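Local coordinates for acyl-CoA dehydrogenase (Mycobacterium thermoresistibile, PDB 3NF4), which probably catalyses the alpha,beta-dehydrogenation of acyl-CoA thioesters, using bound flavin adenine dinucleotide as the electron acceptor, at residues 75-78 and 79-83; 89-92 and 93-96; 245-248 and 249-253; 302-305 and 306-310; 311-315 and 316-320. One frame throughout, in Å; residues are numbered along the deposited sequence.

In the fold
The five contacts are local, each within one helix or at its end, and follow one another along the chain. Interactions 1 and 2 belong to the N-terminal helical domain, on helix 77-88 and at the start of helix 92-104, centres about 16 Å apart. Interactions 3 to 5 belong to the C-terminal helical domain: 3 lies near the N-terminal end of helix 247-274, while 4 and 5 share helix 289-315 and its exit. Interaction 1 touches 3, 4 and 5, whose centres lie about 12 to 14 Å from its own, joining the two domains. Interaction 2 stands apart, nearer the flavin; 4 and 5 pack against the second subunit, which interaction 1 meets only weakly.

Interaction 1 of 5, residues 75-78 and 79-83; sequences QPYE and VYLQV
Tyr-80 turns the edge of its ring onto the face of Tyr-77 in a T-shaped stack, with centroids 5.2 Å apart and planes at 68°. The touching atom is Tyr-80 CD2, which sits over the centre of the Tyr-77 ring and lies 3.9 Å from Tyr-77 CE1. Tyr-80 CG lies opposite its own N (chi1 163°), which brings the CD2 edge of that ring over Tyr-77. Steeply inclined as the planes are, the two side chains run in the same direction. Leu-81 comes at the same ring from another angle, CD1 approaching Tyr-77 CD2 at 3.7 Å.

The backbone beneath is the first turn of a helix with Pro-76 at its N-cap. Pro-76 O accepts two bonds: Tyr-80 N at 2.9 Å lies in the carbonyl plane, while Val-79 N at 3.0 Å lies well above it. The extended side chain of Gln-82, with CG beside its backbone N, lets NE2 donate to Glu-78 O at 2.9 Å, nearly along the C=O axis; its OE1 is bound by Arg-13 NH1, and the two bonds together fix the flip of the amide.

Around this turn, the carboxylate of Asp-315 receives the N-H groups of Tyr-77 and Glu-78, and Arg-314 makes a cation-pi contact with Tyr-77. Helix 289-315 thus meets the start of helix 77-88, helix 247-274 packs on Tyr-77 and Leu-81, and helix 18-35 covers Val-79.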
loop_
_atom_site.group_PDB
_atom_site.type_symbol
_atom_site.label_atom_id
_atom_site.label_comp_id
_atom_site.label_asym_id
_atom_site.label_seq_id
_atom_site.Cartn_x
_atom_site.Cartn_y
_atom_site.Cartn_z
ATOM N N GLN A 75 -3.045 -32.498 21.193
ATOM C CA GLN A 75 -3.119 -32.068 19.801
ATOM C C GLN A 75 -1.914 -31.263 19.288
ATOM O O GLN A 75 -1.348 -30.431 20.013
ATOM C CB GLN A 75 -4.415 -31.280 19.577
ATOM C CG GLN A 75 -5.695 -32.079 19.885
ATOM C CD GLN A 75 -5.954 -33.200 18.883
ATOM O OE1 GLN A 75 -5.582 -33.111 17.709
ATOM N NE2 GLN A 75 -6.614 -34.266 19.345
ATOM N N PRO A 76 -1.502 -31.511 18.034
ATOM C CA PRO A 76 -0.508 -30.605 17.442
ATOM C C PRO A 76 -1.115 -29.225 17.112
ATOM O O PRO A 76 -2.341 -29.075 17.014
ATOM C CB PRO A 76 -0.076 -31.337 16.161
ATOM C CG PRO A 76 -1.234 -32.225 15.831
ATOM C CD PRO A 76 -1.809 -32.651 17.147
ATOM N N TYR A 77 -0.244 -28.238 16.958
ATOM C CA TYR A 77 -0.634 -26.865 16.637
ATOM C C TYR A 77 -1.393 -26.711 15.313
ATOM O O TYR A 77 -2.332 -25.928 15.228
ATOM C CB TYR A 77 0.574 -25.925 16.748
ATOM C CG TYR A 77 0.594 -25.172 18.072
ATOM C CD1 TYR A 77 0.524 -25.854 19.305
ATOM C CD2 TYR A 77 0.646 -23.774 18.097
ATOM C CE1 TYR A 77 0.522 -25.139 20.538
ATOM C CE2 TYR A 77 0.646 -23.053 19.318
ATOM C CZ TYR A 77 0.585 -23.736 20.524
ATOM O OH TYR A 77 0.584 -23.003 21.697
ATOM N N GLU A 78 -1.017 -27.512 14.320
ATOM C CA GLU A 78 -1.716 -27.603 13.032
ATOM C C GLU A 78 -3.216 -27.911 13.197
ATOM O O GLU A 78 -4.017 -27.539 12.333
ATOM C CB GLU A 78 -0.996 -28.632 12.142
ATOM C CG GLU A 78 -1.536 -28.874 10.735
ATOM C CD GLU A 78 -0.724 -29.943 9.925
ATOM O OE1 GLU A 78 -0.079 -30.858 10.504
ATOM O OE2 GLU A 78 -0.737 -29.865 8.677
ATOM N N VAL A 79 -3.603 -28.560 14.304
ATOM C CA VAL A 79 -5.019 -28.787 14.611
ATOM C C VAL A 79 -5.536 -27.779 15.649
ATOM O O VAL A 79 -6.589 -27.152 15.440
ATOM C CB VAL A 79 -5.335 -30.273 15.068
ATOM C CG1 VAL A 79 -6.805 -30.459 15.331
ATOM C CG2 VAL A 79 -4.905 -31.265 14.037
ATOM N N TYR A 80 -4.808 -27.603 16.754
ATOM C CA TYR A 80 -5.227 -26.627 17.774
ATOM C C TYR A 80 -5.549 -25.235 17.195
ATOM O O TYR A 80 -6.622 -24.688 17.472
ATOM C CB TYR A 80 -4.197 -26.529 18.915
ATOM C CG TYR A 80 -4.325 -25.301 19.780
ATOM C CD1 TYR A 80 -5.506 -25.029 20.463
ATOM C CD2 TYR A 80 -3.253 -24.409 19.930
ATOM C CE1 TYR A 80 -5.627 -23.894 21.279
ATOM C CE2 TYR A 80 -3.361 -23.274 20.731
ATOM C CZ TYR A 80 -4.552 -23.034 21.416
ATOM O OH TYR A 80 -4.693 -21.932 22.220
ATOM N N LEU A 81 -4.646 -24.688 16.377
ATOM C CA LEU A 81 -4.804 -23.329 15.854
ATOM C C LEU A 81 -6.031 -23.141 14.964
ATOM O O LEU A 81 -6.644 -22.048 14.972
ATOM C CB LEU A 81 -3.539 -22.858 15.119
ATOM C CG LEU A 81 -2.296 -22.627 15.989
ATOM C CD1 LEU A 81 -1.075 -22.259 15.165
ATOM C CD2 LEU A 81 -2.574 -21.571 17.076
ATOM N N GLN A 82 -6.390 -24.198 14.215
ATOM C CA GLN A 82 -7.544 -24.166 13.303
ATOM C C GLN A 82 -8.889 -24.301 14.071
ATOM O O GLN A 82 -9.941 -23.828 13.607
ATOM C CB GLN A 82 -7.395 -25.209 12.148
ATOM C CG GLN A 82 -6.178 -24.996 11.206
ATOM C CD GLN A 82 -6.193 -25.845 9.910
ATOM O OE1 GLN A 82 -7.028 -25.647 9.013
ATOM N NE2 GLN A 82 -5.240 -26.758 9.798
ATOM N N VAL A 83 -8.858 -24.935 15.248
ATOM C CA VAL A 83 -10.019 -24.925 16.154
ATOM C C VAL A 83 -10.245 -23.514 16.725
ATOM O O VAL A 83 -11.384 -23.011 16.795
ATOM C CB VAL A 83 -9.855 -25.906 17.338
ATOM C CG1 VAL A 83 -10.934 -25.643 18.403
ATOM C CG2 VAL A 83 -9.881 -27.356 16.862
#

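Interaction 2 of 5, residues 89-92 and 93-96; sequences ARWA and SVAV
Ala-92 O receives the N-H of Val-96 at 3.0 Å in an almost straight bond (177° at the hydrogen). Trp-91 O is held less tightly: Ala-95 N reaches it at 3.3 Å within the carbonyl plane, and Val-94 N makes a weak, bent bond to the same oxygen at 3.2 Å. The indole NE1 donates to Glu-43 OE2, which ties the indole to helix 39-45.

These bonds open helix 92-104, with Trp-91 at its N-cap, in the helical N-terminal domain of the acyl-CoA dehydrogenase fold. The Trp-91 side chain leaves with CG anti to the backbone N (chi1 -158°), which brings the indole alongside the first helical turn. There Val-94 CG2 meets the ring from above in a CH-pi contact, 3.6 Å from the centroid of the five-membered ring and 21° off its normal. It lies closest, at 3.4 Å, to Trp-91 CD2, one of the two atoms common to both rings. Ser-93 CB comes to 3.9 Å from Trp-91 NE1. Farther out, Ile-38, Pro-49 and Ala-214 pack on the indole, Ala-95 touches Ile-87 and Ala-88, and the side chain of Val-96, about 7 Å from the bound FAD, leans on Met-367 of helix 357-367.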
loop_
_atom_site.group_PDB
_atom_site.type_symbol
_atom_site.label_atom_id
_atom_site.label_comp_id
_atom_site.label_asym_id
_atom_site.label_seq_id
_atom_site.Cartn_x
_atom_site.Cartn_y
_atom_site.Cartn_z
ATOM N N ALA A 89 -14.283 -16.946 14.528
ATOM C CA ALA A 89 -15.274 -16.587 13.527
ATOM C C ALA A 89 -16.689 -16.380 14.088
ATOM O O ALA A 89 -17.521 -15.745 13.418
ATOM C CB ALA A 89 -15.281 -17.613 12.372
ATOM N N ARG A 90 -16.966 -16.883 15.301
ATOM C CA ARG A 90 -18.236 -16.602 15.980
ATOM C C ARG A 90 -18.089 -15.487 17.036
ATOM O O ARG A 90 -18.931 -14.573 17.107
ATOM C CB ARG A 90 -18.833 -17.867 16.657
ATOM C CG ARG A 90 -19.556 -18.900 15.744
ATOM C CD ARG A 90 -18.607 -19.498 14.742
ATOM N NE ARG A 90 -19.195 -20.653 14.079
ATOM C CZ ARG A 90 -18.540 -21.459 13.254
ATOM N NH1 ARG A 90 -19.187 -22.481 12.711
ATOM N NH2 ARG A 90 -17.252 -21.254 12.966
ATOM N N TRP A 91 -17.036 -15.555 17.858
ATOM C CA TRP A 91 -16.891 -14.592 18.973
ATOM C C TRP A 91 -15.441 -14.282 19.273
ATOM O O TRP A 91 -14.809 -15.035 20.036
ATOM C CB TRP A 91 -17.544 -15.148 20.255
ATOM C CG TRP A 91 -17.940 -14.100 21.289
ATOM C CD1 TRP A 91 -17.416 -12.832 21.447
ATOM C CD2 TRP A 91 -18.924 -14.255 22.333
ATOM N NE1 TRP A 91 -18.046 -12.187 22.489
ATOM C CE2 TRP A 91 -18.961 -13.037 23.058
ATOM C CE3 TRP A 91 -19.783 -15.298 22.713
ATOM C CZ2 TRP A 91 -19.827 -12.836 24.140
ATOM C CZ3 TRP A 91 -20.638 -15.104 23.793
ATOM C CH2 TRP A 91 -20.658 -13.883 24.495
ATOM N N ALA A 92 -14.932 -13.168 18.726
ATOM C CA ALA A 92 -13.487 -12.851 18.830
ATOM C C ALA A 92 -13.007 -12.702 20.272
ATOM O O ALA A 92 -11.950 -13.222 20.639
ATOM C CB ALA A 92 -13.108 -11.573 18.012
ATOM N N SER A 93 -13.774 -11.984 21.085
ATOM C CA SER A 93 -13.414 -11.787 22.491
ATOM C C SER A 93 -13.244 -13.091 23.282
ATOM O O SER A 93 -12.340 -13.210 24.075
ATOM C CB SER A 93 -14.410 -10.852 23.172
ATOM O OG SER A 93 -14.065 -10.713 24.533
ATOM N N VAL A 94 -14.090 -14.085 23.018
ATOM C CA VAL A 94 -13.998 -15.384 23.660
ATOM C C VAL A 94 -12.745 -16.167 23.236
ATOM O O VAL A 94 -12.086 -16.843 24.065
ATOM C CB VAL A 94 -15.299 -16.206 23.404
ATOM C CG1 VAL A 94 -15.104 -17.702 23.720
ATOM C CG2 VAL A 94 -16.470 -15.615 24.233
ATOM N N ALA A 95 -12.396 -16.083 21.957
ATOM C CA ALA A 95 -11.272 -16.839 21.457
ATOM C C ALA A 95 -9.949 -16.258 21.952
ATOM O O ALA A 95 -9.008 -17.002 22.262
ATOM C CB ALA A 95 -11.323 -16.902 19.952
ATOM N N VAL A 96 -9.866 -14.921 22.012
ATOM C CA VAL A 96 -8.745 -14.268 22.697
ATOM C C VAL A 96 -8.567 -14.887 24.114
ATOM O O VAL A 96 -7.466 -15.309 24.486
ATOM C CB VAL A 96 -8.866 -12.688 22.700
ATOM C CG1 VAL A 96 -7.828 -12.050 23.595
ATOM C CG2 VAL A 96 -8.686 -12.118 21.291
#

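Interaction 3 of 5, residues 245-248 and 249-253; sequences SALD and SGRLG
Leu-247 and Arg-251 share the same first torsion, chi1 near -65°, with CG opposite the carbonyl carbon in each, which, with the spacing of four residues, sets them side by side. They form an i to i+4 pair near the N-terminal end of helix 247-274, within the helical C-terminal domain of the acyl-CoA dehydrogenase fold.

The arginine chain stays extended from CG to NE, with chi2 and chi3 near 165°, and carries its guanidinium out along the leucine. One face of that flat group lies against Leu-247: CB is nearest to Arg-251 NH1 at 3.9 Å, offset toward the rim, and CD1 follows at 4.1 Å from Arg-251 NH2. Nearer the backbone, Arg-251 CG passes 3.1 Å from Leu-247 O. The hydrogen bond from Arg-251 N to Leu-247 O measures 2.9 Å. The preceding bond of the series is Gly-250 N to Ala-246 O at 3.1 Å. The next one, Leu-252 N to Asp-248 O, is weak. Ser-325 and Lys-328 of helix 321-346 also pack against the arginine, whose side chain comes within about 9 Å of the bound FAD.

Asp-248 takes little part in holding the arginine. Its OD1 stands 4.6 Å from Arg-251 NH1, too far for a salt bridge, and is bonded instead by Ser-321 OG at the start of helix 321-346.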
loop_
_atom_site.group_PDB
_atom_site.type_symbol
_atom_site.label_atom_id
_atom_site.label_comp_id
_atom_site.label_asym_id
_atom_site.label_seq_id
_atom_site.Cartn_x
_atom_site.Cartn_y
_atom_site.Cartn_z
ATOM N N SER A 245 10.171 -17.106 26.484
ATOM C CA SER A 245 9.919 -18.429 25.898
ATOM C C SER A 245 8.481 -18.621 25.484
ATOM O O SER A 245 8.185 -19.501 24.693
ATOM C CB SER A 245 10.349 -19.561 26.860
ATOM O OG SER A 245 9.301 -19.977 27.727
ATOM N N ALA A 246 7.583 -17.808 26.032
ATOM C CA ALA A 246 6.166 -17.862 25.661
ATOM C C ALA A 246 5.779 -17.036 24.387
ATOM O O ALA A 246 4.682 -17.206 23.857
ATOM C CB ALA A 246 5.313 -17.469 26.845
ATOM N N LEU A 247 6.691 -16.187 23.892
ATOM C CA LEU A 247 6.385 -15.199 22.820
ATOM C C LEU A 247 5.926 -15.868 21.519
ATOM O O LEU A 247 4.872 -15.501 20.954
ATOM C CB LEU A 247 7.581 -14.255 22.543
ATOM C CG LEU A 247 8.037 -13.249 23.625
ATOM C CD1 LEU A 247 9.354 -12.555 23.256
ATOM C CD2 LEU A 247 6.963 -12.214 23.963
ATOM N N ASP A 248 6.718 -16.848 21.070
ATOM C CA ASP A 248 6.450 -17.612 19.856
ATOM C C ASP A 248 5.035 -18.221 19.845
ATOM O O ASP A 248 4.300 -18.098 18.841
ATOM C CB ASP A 248 7.531 -18.687 19.649
ATOM C CG ASP A 248 8.906 -18.092 19.258
ATOM O OD1 ASP A 248 9.050 -16.852 19.211
ATOM O OD2 ASP A 248 9.863 -18.872 18.989
ATOM N N SER A 249 4.647 -18.831 20.968
ATOM C CA SER A 249 3.324 -19.463 21.096
ATOM C C SER A 249 2.175 -18.473 21.101
ATOM O O SER A 249 1.155 -18.714 20.475
ATOM C CB SER A 249 3.232 -20.330 22.363
ATOM O OG SER A 249 4.114 -21.430 22.258
ATOM N N GLY A 250 2.331 -17.376 21.833
ATOM C CA GLY A 250 1.290 -16.362 21.892
ATOM C C GLY A 250 1.069 -15.653 20.560
ATOM O O GLY A 250 -0.077 -15.352 20.181
ATOM N N ARG A 251 2.159 -15.385 19.853
ATOM C CA ARG A 251 2.061 -14.708 18.576
ATOM C C ARG A 251 1.270 -15.558 17.542
ATOM O O ARG A 251 0.482 -15.001 16.798
ATOM C CB ARG A 251 3.453 -14.250 18.078
ATOM C CG ARG A 251 4.119 -13.193 18.981
ATOM C CD ARG A 251 5.646 -13.015 18.717
ATOM N NE ARG A 251 6.153 -11.785 19.353
ATOM C CZ ARG A 251 7.442 -11.482 19.587
ATOM N NH1 ARG A 251 8.414 -12.305 19.237
ATOM N NH2 ARG A 251 7.758 -10.326 20.182
ATOM N N LEU A 252 1.413 -16.893 17.553
ATOM C CA LEU A 252 0.588 -17.813 16.701
ATOM C C LEU A 252 -0.888 -17.909 17.075
ATOM O O LEU A 252 -1.753 -17.899 16.188
ATOM C CB LEU A 252 1.143 -19.245 16.665
ATOM C CG LEU A 252 2.496 -19.503 16.043
ATOM C CD1 LEU A 252 2.807 -20.980 16.145
ATOM C CD2 LEU A 252 2.538 -19.032 14.569
ATOM N N GLY A 253 -1.175 -18.052 18.371
ATOM C CA GLY A 253 -2.545 -17.890 18.872
ATOM C C GLY A 253 -3.280 -16.716 18.217
ATOM O O GLY A 253 -4.303 -16.910 17.557
#

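Interaction 4 of 5, residues 302-305 and 306-310; sequences TARA and TYLDA
Tyr-307 lays its ring back along the preceding turn of helix 289-315, against the backbone of Ala-303 and Arg-304. Its CB is 4.1 Å from Ala-303 O. At CG the side chain takes the crowded position between backbone N and carbonyl carbon (chi1 81°), which swings the ring toward the N-terminal end of the helix. CD2 then lies 3.5 Å from Ala-303 O, while Arg-304 O sits over one face of the ring, offset toward its rim. Farther along, CE2 comes to 3.7 Å from Arg-304 CA. Across the ring, Tyr-307 CE1 packs on Leu-81 CB of helix 77-88 at 3.7 Å. The tip, OH, is hydrogen-bonded to Glu-85 OE1 on that same helix.

Beside it, the side chains of Leu-308 and Arg-304 are neighbours that head the same way, with Leu-308 CD1 4.0 Å from Arg-304 CG. The arginine chain bends at chi3, and its NH2 forms a salt bridge with Glu-85 OE2 and a hydrogen bond with Gln-263 OE1.

Thr-306 is held differently. Its OG1 donates back to Thr-302 O at 2.8 Å while its N-H reaches the same oxygen at 3.1 Å, and the two arrive from opposite faces of the carbonyl plane. Thr-302 and Thr-306 also border the second subunit, where both pack on its Thr-302.

The hydroxyl of Thr-306 thus finds its acceptor inside its own helix, so this buried group is satisfied without a partner from another helix or subunit. Glu-85, gripped by Arg-304 and Tyr-307 on its two oxygens, is probably kept negative and ties helix 289-315 to helix 77-88.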
loop_
_atom_site.group_PDB
_atom_site.type_symbol
_atom_site.label_atom_id
_atom_site.label_comp_id
_atom_site.label_asym_id
_atom_site.label_seq_id
_atom_site.Cartn_x
_atom_site.Cartn_y
_atom_site.Cartn_z
ATOM N N THR A 302 -3.885 -16.240 2.302
ATOM C CA THR A 302 -2.490 -15.974 2.582
ATOM C C THR A 302 -2.172 -15.955 4.112
ATOM O O THR A 302 -1.162 -16.506 4.548
ATOM C CB THR A 302 -2.134 -14.627 1.941
ATOM O OG1 THR A 302 -2.085 -14.810 0.518
ATOM C CG2 THR A 302 -0.802 -14.130 2.411
ATOM N N ALA A 303 -3.035 -15.346 4.915
ATOM C CA ALA A 303 -2.836 -15.334 6.370
ATOM C C ALA A 303 -2.973 -16.747 6.978
ATOM O O ALA A 303 -2.184 -17.125 7.846
ATOM C CB ALA A 303 -3.797 -14.344 7.019
ATOM N N ARG A 304 -3.955 -17.530 6.506
ATOM C CA ARG A 304 -4.134 -18.910 6.982
ATOM C C ARG A 304 -2.901 -19.787 6.671
ATOM O O ARG A 304 -2.377 -20.461 7.567
ATOM C CB ARG A 304 -5.395 -19.547 6.372
ATOM C CG ARG A 304 -5.685 -20.999 6.850
ATOM C CD ARG A 304 -7.093 -21.561 6.485
ATOM N NE ARG A 304 -8.186 -20.704 6.923
ATOM C CZ ARG A 304 -8.919 -19.936 6.117
ATOM N NH1 ARG A 304 -8.687 -19.927 4.805
ATOM N NH2 ARG A 304 -9.896 -19.186 6.623
ATOM N N ALA A 305 -2.433 -19.767 5.418
ATOM C CA ALA A 305 -1.242 -20.549 5.023
ATOM C C ALA A 305 0.049 -20.184 5.776
ATOM O O ALA A 305 0.863 -21.049 6.096
ATOM C CB ALA A 305 -1.008 -20.467 3.504
ATOM N N THR A 306 0.229 -18.895 6.039
ATOM C CA THR A 306 1.366 -18.412 6.811
ATOM C C THR A 306 1.368 -18.917 8.281
ATOM O O THR A 306 2.411 -19.392 8.763
ATOM C CB THR A 306 1.502 -16.857 6.708
ATOM O OG1 THR A 306 1.498 -16.477 5.322
ATOM C CG2 THR A 306 2.791 -16.426 7.300
ATOM N N TYR A 307 0.230 -18.881 8.976
ATOM C CA TYR A 307 0.261 -19.376 10.373
ATOM C C TYR A 307 0.470 -20.901 10.463
ATOM O O TYR A 307 1.127 -21.399 11.396
ATOM C CB TYR A 307 -0.870 -18.824 11.301
ATOM C CG TYR A 307 -2.252 -19.475 11.223
ATOM C CD1 TYR A 307 -2.478 -20.741 11.768
ATOM C CD2 TYR A 307 -3.330 -18.804 10.662
ATOM C CE1 TYR A 307 -3.715 -21.356 11.707
ATOM C CE2 TYR A 307 -4.615 -19.403 10.603
ATOM C CZ TYR A 307 -4.792 -20.696 11.126
ATOM O OH TYR A 307 -6.016 -21.366 11.096
ATOM N N LEU A 308 -0.029 -21.618 9.457
ATOM C CA LEU A 308 0.103 -23.066 9.397
ATOM C C LEU A 308 1.511 -23.528 9.075
ATOM O O LEU A 308 1.957 -24.542 9.618
ATOM C CB LEU A 308 -0.888 -23.664 8.412
ATOM C CG LEU A 308 -2.372 -23.558 8.767
ATOM C CD1 LEU A 308 -3.138 -24.057 7.553
ATOM C CD2 LEU A 308 -2.683 -24.360 10.025
ATOM N N ASP A 309 2.204 -22.790 8.199
ATOM C CA ASP A 309 3.600 -23.076 7.899
ATOM C C ASP A 309 4.448 -23.004 9.192
ATOM O O ASP A 309 5.261 -23.909 9.455
ATOM C CB ASP A 309 4.135 -22.122 6.824
ATOM C CG ASP A 309 5.578 -22.419 6.427
ATOM O OD1 ASP A 309 6.504 -22.217 7.263
ATOM O OD2 ASP A 309 5.811 -22.830 5.252
ATOM N N ALA A 310 4.267 -21.939 9.980
ATOM C CA ALA A 310 4.936 -21.816 11.280
ATOM C C ALA A 310 4.549 -22.936 12.260
ATOM O O ALA A 310 5.396 -23.449 12.952
ATOM C CB ALA A 310 4.678 -20.444 11.892
#

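Interaction 5 of 5, residues 311-315 and 316-320; sequences ARRRD and QGRPY
Arg-314 and Tyr-320 form the close-packed part of a helix end that terminates in a Schellman motif. Tyr-320 CG lies between its own N and carbonyl carbon, which turns the ring back over Arg-314. CB of Arg-314 stands over the centre of the Tyr-320 ring, 3.7 Å from its centroid and 4° off the normal, a CH-pi contact. The aliphatic chain then runs on across the ring, with CG 3.8 Å from Tyr-320 CZ, and its guanidinium stands nearly upright to the ring plane, at 83°. Tyr-320 OH lies at the edge of the guanidinium, near its plane; the modelled 2.5 Å from Arg-314 NH1 to that oxygen is very short, and its exact length is doubtful. Asp-248, Ser-249 and Leu-252 touch the tyrosine, so this side of the contact faces helix 247-274.

The motif itself reverses the chain at Gly-317, where phi turns positive (72°). Its two signature bonds are Arg-318 N to Arg-313 O at 2.9 Å and Gly-317 N to Arg-314 O, also 2.9 Å, the latter from well above the carbonyl plane.

Arg-313 is buried; its NE forms a salt bridge with Asp-309 OD1 and its NH1 bonds to Asp-12 O of the second subunit.

The solvent side is looser, with Gln-316, Gly-317 and Pro-319 exposed. Gln-316 N bonds to Arg-312 O at 3.0 Å, and its side chain runs over that carbonyl. Arg-318 NH2 makes a salt bridge to Asp-12 OD1 and a hydrogen bond to Arg-13 O, both of the second subunit, while Arg-318 NH1 donates to Gln-316 OE1 at 3.0 Å.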
loop_
_atom_site.group_PDB
_atom_site.type_symbol
_atom_site.label_atom_id
_atom_site.label_comp_id
_atom_site.label_asym_id
_atom_site.label_seq_id
_atom_site.Cartn_x
_atom_site.Cartn_y
_atom_site.Cartn_z
ATOM N N ALA A 311 3.274 -23.324 12.282
ATOM C CA ALA A 311 2.778 -24.397 13.163
ATOM C C ALA A 311 3.456 -25.770 12.916
ATOM O O ALA A 311 3.854 -26.466 13.860
ATOM C CB ALA A 311 1.267 -24.523 13.037
ATOM N N ARG A 312 3.598 -26.143 11.649
ATOM C CA ARG A 312 4.226 -27.415 11.296
ATOM C C ARG A 312 5.708 -27.458 11.691
ATOM O O ARG A 312 6.203 -28.522 12.075
ATOM C CB ARG A 312 4.073 -27.711 9.810
ATOM C CG ARG A 312 2.652 -27.897 9.345
ATOM C CD ARG A 312 2.594 -27.816 7.822
ATOM N NE ARG A 312 3.084 -29.028 7.148
ATOM C CZ ARG A 312 3.643 -29.050 5.934
ATOM N NH1 ARG A 312 3.812 -27.926 5.237
ATOM N NH2 ARG A 312 4.045 -30.206 5.412
ATOM N N ARG A 313 6.403 -26.315 11.597
ATOM C CA ARG A 313 7.771 -26.199 12.113
ATOM C C ARG A 313 7.849 -26.450 13.644
ATOM O O ARG A 313 8.754 -27.147 14.126
ATOM C CB ARG A 313 8.378 -24.841 11.762
ATOM C CG ARG A 313 8.648 -24.629 10.279
ATOM C CD ARG A 313 9.100 -23.192 9.966
ATOM N NE ARG A 313 9.058 -22.926 8.532
ATOM C CZ ARG A 313 10.029 -23.229 7.673
ATOM N NH1 ARG A 313 11.146 -23.820 8.093
ATOM N NH2 ARG A 313 9.877 -22.954 6.385
ATOM N N ARG A 314 6.896 -25.889 14.390
ATOM C CA ARG A 314 6.808 -26.088 15.831
ATOM C C ARG A 314 6.501 -27.541 16.163
ATOM O O ARG A 314 7.173 -28.147 17.025
ATOM C CB ARG A 314 5.751 -25.170 16.463
ATOM C CG ARG A 314 5.445 -25.494 17.927
ATOM C CD ARG A 314 4.213 -24.750 18.415
ATOM N NE ARG A 314 3.818 -25.172 19.757
ATOM C CZ ARG A 314 4.191 -24.561 20.881
ATOM N NH1 ARG A 314 4.970 -23.488 20.837
ATOM N NH2 ARG A 314 3.781 -25.016 22.051
ATOM N N ASP A 315 5.490 -28.091 15.486
ATOM C CA ASP A 315 5.100 -29.487 15.692
ATOM C C ASP A 315 6.270 -30.443 15.428
ATOM O O ASP A 315 6.371 -31.468 16.097
ATOM C CB ASP A 315 3.894 -29.888 14.837
ATOM C CG ASP A 315 2.608 -29.148 15.215
ATOM O OD1 ASP A 315 2.443 -28.711 16.389
ATOM O OD2 ASP A 315 1.739 -29.027 14.319
ATOM N N GLN A 316 7.154 -30.090 14.488
ATOM C CA GLN A 316 8.341 -30.902 14.197
ATOM C C GLN A 316 9.534 -30.659 15.127
ATOM O O GLN A 316 10.585 -31.273 14.950
ATOM C CB GLN A 316 8.787 -30.740 12.730
ATOM C CG GLN A 316 8.141 -31.714 11.769
ATOM C CD GLN A 316 8.449 -31.400 10.317
ATOM O OE1 GLN A 316 9.613 -31.244 9.927
ATOM N NE2 GLN A 316 7.398 -31.307 9.500
ATOM N N GLY A 317 9.384 -29.746 16.082
ATOM C CA GLY A 317 10.477 -29.399 16.994
ATOM C C GLY A 317 11.621 -28.592 16.399
ATOM O O GLY A 317 12.754 -28.685 16.877
ATOM N N ARG A 318 11.321 -27.781 15.377
ATOM C CA ARG A 318 12.315 -26.916 14.718
ATOM C C ARG A 318 12.191 -25.415 15.073
ATOM O O ARG A 318 11.183 -25.003 15.645
ATOM C CB ARG A 318 12.249 -27.131 13.209
ATOM C CG ARG A 318 12.826 -28.489 12.800
ATOM C CD ARG A 318 12.261 -28.956 11.482
ATOM N NE ARG A 318 12.785 -28.196 10.355
ATOM C CZ ARG A 318 12.605 -28.548 9.088
ATOM N NH1 ARG A 318 11.897 -29.639 8.808
ATOM N NH2 ARG A 318 13.123 -27.815 8.106
ATOM N N PRO A 319 13.231 -24.606 14.770
ATOM C CA PRO A 319 13.132 -23.153 15.006
ATOM C C PRO A 319 11.962 -22.505 14.235
ATOM O O PRO A 319 11.758 -22.806 13.063
ATOM C CB PRO A 319 14.483 -22.616 14.494
ATOM C CG PRO A 319 15.127 -23.765 13.738
ATOM C CD PRO A 319 14.598 -24.996 14.362
ATOM N N TYR A 320 11.194 -21.651 14.900
ATOM C CA TYR A 320 9.995 -21.069 14.279
ATOM C C TYR A 320 9.691 -19.611 14.729
ATOM O O TYR A 320 8.602 -19.091 14.527
ATOM C CB TYR A 320 8.784 -22.002 14.447
ATOM C CG TYR A 320 8.218 -22.031 15.833
ATOM C CD1 TYR A 320 8.898 -22.660 16.871
ATOM C CD2 TYR A 320 6.994 -21.435 16.111
ATOM C CE1 TYR A 320 8.387 -22.692 18.145
ATOM C CE2 TYR A 320 6.466 -21.460 17.391
ATOM C CZ TYR A 320 7.168 -22.094 18.405
ATOM O OH TYR A 320 6.655 -22.126 19.687
#